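Local coordinates for ribose ABC transporter, substrate binding protein (Conexibacter woesei, PDB 4KQ9), which probably binds ribose or a related sugar in the periplasm as the solute-binding component of an ABC transporter, at residues A[67-78]-A[89-100]. The protein carries 1 engineered substitution. Sequence-based numbering, arbitrary orientation.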
loop_
_atom_site.group_PDB
_atom_site.type_symbol
_atom_site.label_atom_id
_atom_site.label_comp_id
_atom_site.label_asym_id
_atom_site.label_seq_id
_atom_site.Cartn_x
_atom_site.Cartn_y
_atom_site.Cartn_z
ATOM N N LEU A 67 5.078 8.417 18.956
ATOM C CA LEU A 67 4.034 8.703 17.992
ATOM C C LEU A 67 4.278 7.913 16.710
ATOM O O LEU A 67 5.361 8.018 16.131
ATOM C CB LEU A 67 4.059 10.168 17.611
ATOM C CG LEU A 67 3.010 10.758 16.650
ATOM C CD1 LEU A 67 1.573 10.532 17.099
ATOM C CD2 LEU A 67 3.226 12.245 16.467
ATOM N N ILE A 68 3.261 7.184 16.260
ATOM C CA ILE A 68 3.230 6.562 14.940
ATOM C C ILE A 68 2.153 7.315 14.111
ATOM O O ILE A 68 1.093 7.636 14.635
ATOM C CB ILE A 68 2.919 5.076 15.072
ATOM C CG1 ILE A 68 3.866 4.434 16.102
ATOM C CG2 ILE A 68 2.860 4.387 13.692
ATOM C CD1 ILE A 68 3.551 3.003 16.395
ATOM N N VAL A 69 2.456 7.630 12.854
ATOM C CA VAL A 69 1.569 8.389 12.011
ATOM C C VAL A 69 1.451 7.745 10.655
ATOM O O VAL A 69 2.451 7.568 9.982
ATOM C CB VAL A 69 2.077 9.819 11.749
ATOM C CG1 VAL A 69 1.033 10.589 10.970
ATOM C CG2 VAL A 69 2.415 10.555 13.051
ATOM N N SER A 70 0.223 7.430 10.238
ATOM C CA SER A 70 -0.082 7.218 8.787
ATOM C C SER A 70 -0.665 8.538 8.228
ATOM O O SER A 70 -1.798 8.898 8.574
ATOM C CB SER A 70 -1.072 6.087 8.572
ATOM O OG SER A 70 -0.582 4.851 9.102
ATOM N N PRO A 71 0.102 9.281 7.419
ATOM C CA PRO A 71 -0.298 10.653 7.067
ATOM C C PRO A 71 -1.301 10.717 5.925
ATOM O O PRO A 71 -1.074 10.143 4.862
ATOM C CB PRO A 71 1.001 11.303 6.629
ATOM C CG PRO A 71 1.824 10.183 6.122
ATOM C CD PRO A 71 1.406 8.938 6.832
ATOM N N ILE A 72 -2.421 11.388 6.172
ATOM C CA ILE A 72 -3.410 11.613 5.117
ATOM C C ILE A 72 -2.849 12.383 3.916
ATOM O O ILE A 72 -3.205 12.097 2.793
ATOM C CB ILE A 72 -4.686 12.319 5.620
ATOM C CG1 ILE A 72 -5.690 12.423 4.453
ATOM C CG2 ILE A 72 -4.393 13.709 6.167
ATOM C CD1 ILE A 72 -7.109 12.608 4.936
ATOM N N ASP A 73 -1.972 13.344 4.138
ATOM C CA ASP A 73 -1.325 14.039 3.023
ATOM C C ASP A 73 0.134 14.232 3.347
ATOM O O ASP A 73 0.469 14.825 4.370
ATOM C CB ASP A 73 -1.952 15.428 2.767
ATOM C CG ASP A 73 -1.133 16.265 1.765
ATOM O OD1 ASP A 73 -1.097 15.911 0.578
ATOM O OD2 ASP A 73 -0.485 17.256 2.149
ATOM N N GLY A 74 1.000 13.817 2.439
ATOM C CA GLY A 74 2.444 13.851 2.677
ATOM C C GLY A 74 3.172 15.190 2.781
ATOM O O GLY A 74 4.321 15.243 3.240
ATOM N N SER A 75 2.550 16.281 2.360
ATOM C CA SER A 75 3.232 17.590 2.442
ATOM C C SER A 75 2.607 18.526 3.458
ATOM O O SER A 75 3.313 19.259 4.125
ATOM C CB SER A 75 3.342 18.259 1.062
ATOM O OG SER A 75 2.109 18.261 0.375
ATOM N N ALA A 76 1.293 18.483 3.602
ATOM C CA ALA A 76 0.616 19.372 4.518
ATOM C C ALA A 76 0.969 19.055 5.956
ATOM O O ALA A 76 0.975 19.957 6.802
ATOM C CB ALA A 76 -0.887 19.255 4.327
ATOM N N LEU A 77 1.231 17.766 6.227
ATOM C CA LEU A 77 1.559 17.276 7.574
ATOM C C LEU A 77 3.034 17.509 8.002
ATOM O O LEU A 77 3.374 17.300 9.158
ATOM C CB LEU A 77 1.206 15.774 7.717
ATOM C CG LEU A 77 -0.154 15.474 8.347
ATOM C CD1 LEU A 77 -1.246 16.225 7.592
ATOM C CD2 LEU A 77 -0.442 13.993 8.335
ATOM N N VAL A 78 3.871 17.945 7.077
ATOM C CA VAL A 78 5.283 18.134 7.361
ATOM C C VAL A 78 5.581 19.005 8.568
ATOM O O VAL A 78 6.304 18.572 9.472
ATOM C CB VAL A 78 6.034 18.645 6.123
ATOM C CG1 VAL A 78 7.426 19.145 6.484
ATOM C CG2 VAL A 78 6.077 17.552 5.061
ATOM N N VAL A 89 9.536 13.940 20.590
ATOM C CA VAL A 89 8.760 12.678 20.435
ATOM C C VAL A 89 9.354 11.830 19.303
ATOM O O VAL A 89 9.478 12.292 18.192
ATOM C CB VAL A 89 7.260 12.926 20.140
ATOM C CG1 VAL A 89 6.491 11.597 20.196
ATOM C CG2 VAL A 89 6.671 13.936 21.107
ATOM N N PRO A 90 9.769 10.609 19.582
ATOM C CA PRO A 90 10.215 9.756 18.458
ATOM C C PRO A 90 8.983 9.472 17.577
ATOM O O PRO A 90 7.937 9.104 18.130
ATOM C CB PRO A 90 10.618 8.463 19.116
ATOM C CG PRO A 90 10.443 8.649 20.600
ATOM C CD PRO A 90 9.698 9.907 20.854
ATOM N N VAL A 91 9.113 9.663 16.264
ATOM C CA VAL A 91 8.002 9.482 15.332
ATOM C C VAL A 91 8.304 8.388 14.310
ATOM O O VAL A 91 9.355 8.394 13.716
ATOM C CB VAL A 91 7.778 10.750 14.541
ATOM C CG1 VAL A 91 6.709 10.573 13.479
ATOM C CG2 VAL A 91 7.417 11.894 15.487
ATOM N N ILE A 92 7.349 7.511 14.045
ATOM C CA ILE A 92 7.506 6.527 12.988
ATOM C C ILE A 92 6.395 6.846 11.988
ATOM O O ILE A 92 5.246 6.927 12.374
ATOM C CB ILE A 92 7.377 5.072 13.491
ATOM C CG1 ILE A 92 8.578 4.718 14.397
ATOM C CG2 ILE A 92 7.301 4.094 12.296
ATOM C CD1 ILE A 92 8.436 3.341 15.041
ATOM N N LEU A 93 6.747 6.982 10.731
ATOM C CA LEU A 93 5.779 7.044 9.687
ATOM C C LEU A 93 5.384 5.628 9.272
ATOM O O LEU A 93 6.230 4.712 9.209
ATOM C CB LEU A 93 6.330 7.798 8.477
ATOM C CG LEU A 93 6.767 9.187 8.881
ATOM C CD1 LEU A 93 7.623 9.747 7.773
ATOM C CD2 LEU A 93 5.524 10.011 9.227
ATOM N N LEU A 94 4.111 5.455 8.934
ATOM C CA LEU A 94 3.577 4.104 8.748
ATOM C C LEU A 94 2.689 4.062 7.508
ATOM O O LEU A 94 1.757 4.857 7.401
ATOM C CB LEU A 94 2.833 3.675 10.020
ATOM C CG LEU A 94 2.238 2.282 9.977
ATOM C CD1 LEU A 94 3.222 1.215 9.612
ATOM C CD2 LEU A 94 1.563 1.863 11.259
ATOM N N ALA A 95 3.010 3.145 6.597
ATOM C CA ALA A 95 2.369 2.873 5.266
ATOM C C ALA A 95 2.633 3.902 4.156
ATOM O O ALA A 95 2.823 3.554 2.965
ATOM C CB ALA A 95 0.885 2.590 5.406
ATOM N N ASP A 96 2.616 5.161 4.541
ATOM C CA ASP A 96 2.892 6.272 3.677
ATOM C C ASP A 96 3.838 7.254 4.357
ATOM O O ASP A 96 3.788 7.467 5.589
ATOM C CB ASP A 96 1.598 7.008 3.311
ATOM C CG ASP A 96 0.693 6.190 2.406
ATOM O OD1 ASP A 96 1.057 5.951 1.212
ATOM O OD2 ASP A 96 -0.381 5.778 2.911
ATOM N N GLY A 97 4.663 7.881 3.539
ATOM C CA GLY A 97 5.700 8.796 3.982
ATOM C C GLY A 97 5.340 10.264 3.767
ATOM O O GLY A 97 4.200 10.596 3.512
ATOM N N LEU A 98 6.294 11.149 4.003
ATOM C CA LEU A 98 6.085 12.588 3.825
ATOM C C LEU A 98 6.880 13.013 2.621
ATOM O O LEU A 98 7.687 12.223 2.065
ATOM C CB LEU A 98 6.532 13.376 5.041
ATOM C CG LEU A 98 5.871 12.999 6.375
ATOM C CD1 LEU A 98 6.382 13.792 7.570
ATOM C CD2 LEU A 98 4.361 13.071 6.286
ATOM N N SER A 99 6.646 14.260 2.217
ATOM C CA SER A 99 7.339 14.863 1.072
ATOM C C SER A 99 8.781 15.244 1.355
ATOM O O SER A 99 9.518 15.522 0.432
ATOM C CB SER A 99 6.612 16.124 0.607
ATOM O OG SER A 99 6.833 17.192 1.525
ATOM N N GLU A 100 9.200 15.272 2.609
ATOM C CA GLU A 100 10.597 15.493 2.863
ATOM C C GLU A 100 10.944 14.903 4.200
ATOM O O GLU A 100 10.046 14.626 5.001
ATOM C CB GLU A 100 10.889 17.006 2.864
ATOM C CG GLU A 100 10.361 17.732 4.105
ATOM C CD GLU A 100 10.407 19.273 3.979
ATOM O OE1 GLU A 100 9.747 19.824 3.056
ATOM O OE2 GLU A 100 11.102 19.930 4.800
#
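Leu67 lies beside Val89, just before strand 91-94, and Val91 within it. Leu67 CB meets Val89 CG1 at 3.8 Å, while Leu67 CD2 makes a looser apolar contact with Val91 CG2. Leu67 points to the sheet face that also carries Val69, Val91 and Leu93. Its CG is anti to the backbone N (chi1 -177°) and lies beside the carbonyl carbon. On the other face, Ile68 CG2 touches Leu94 CD2 at 3.7 Å, and the two side chains cross obliquely. A parallel backbone ladder joins the strands. Leu67 N donates a hydrogen bond to Pro90 O, Ile92 N to Leu67 O, and Val69 N to Ile92 O. Leu94 N closes it on Val69 O at 2.9 Å. Strand 66-69, helix 78-86 and strand 91-94 form a beta-alpha-beta unit in the parallel sheet of one lobe of this periplasmic binding protein. Helix 49-61 packs on Val69, and helix 247-264 on Ile68 and Ile92.

Beyond the strands the two segments stay in contact through Pro71 and Leu98. Pro71 CB meets Leu98 CD2 at 3.8 Å, and Pro71 CD lies 3.1 Å from Asp96 O, a buried oxygen with no hydrogen-bond partner in the model. A glycine in place of Pro71 would probably leave Leu98 CD2 without its ring neighbour and the backbone here freer to flex. Leu98 CB also sits 3.4 Å from Gly74 O. That oxygen accepts a hydrogen bond from Ser99 N at 2.7 Å, with the donor 45° out of the carbonyl plane. Farther along, Val78 CG2 packs against Leu98 CB, and Val78 CG1 lies 3.9 Å from Glu100 CD.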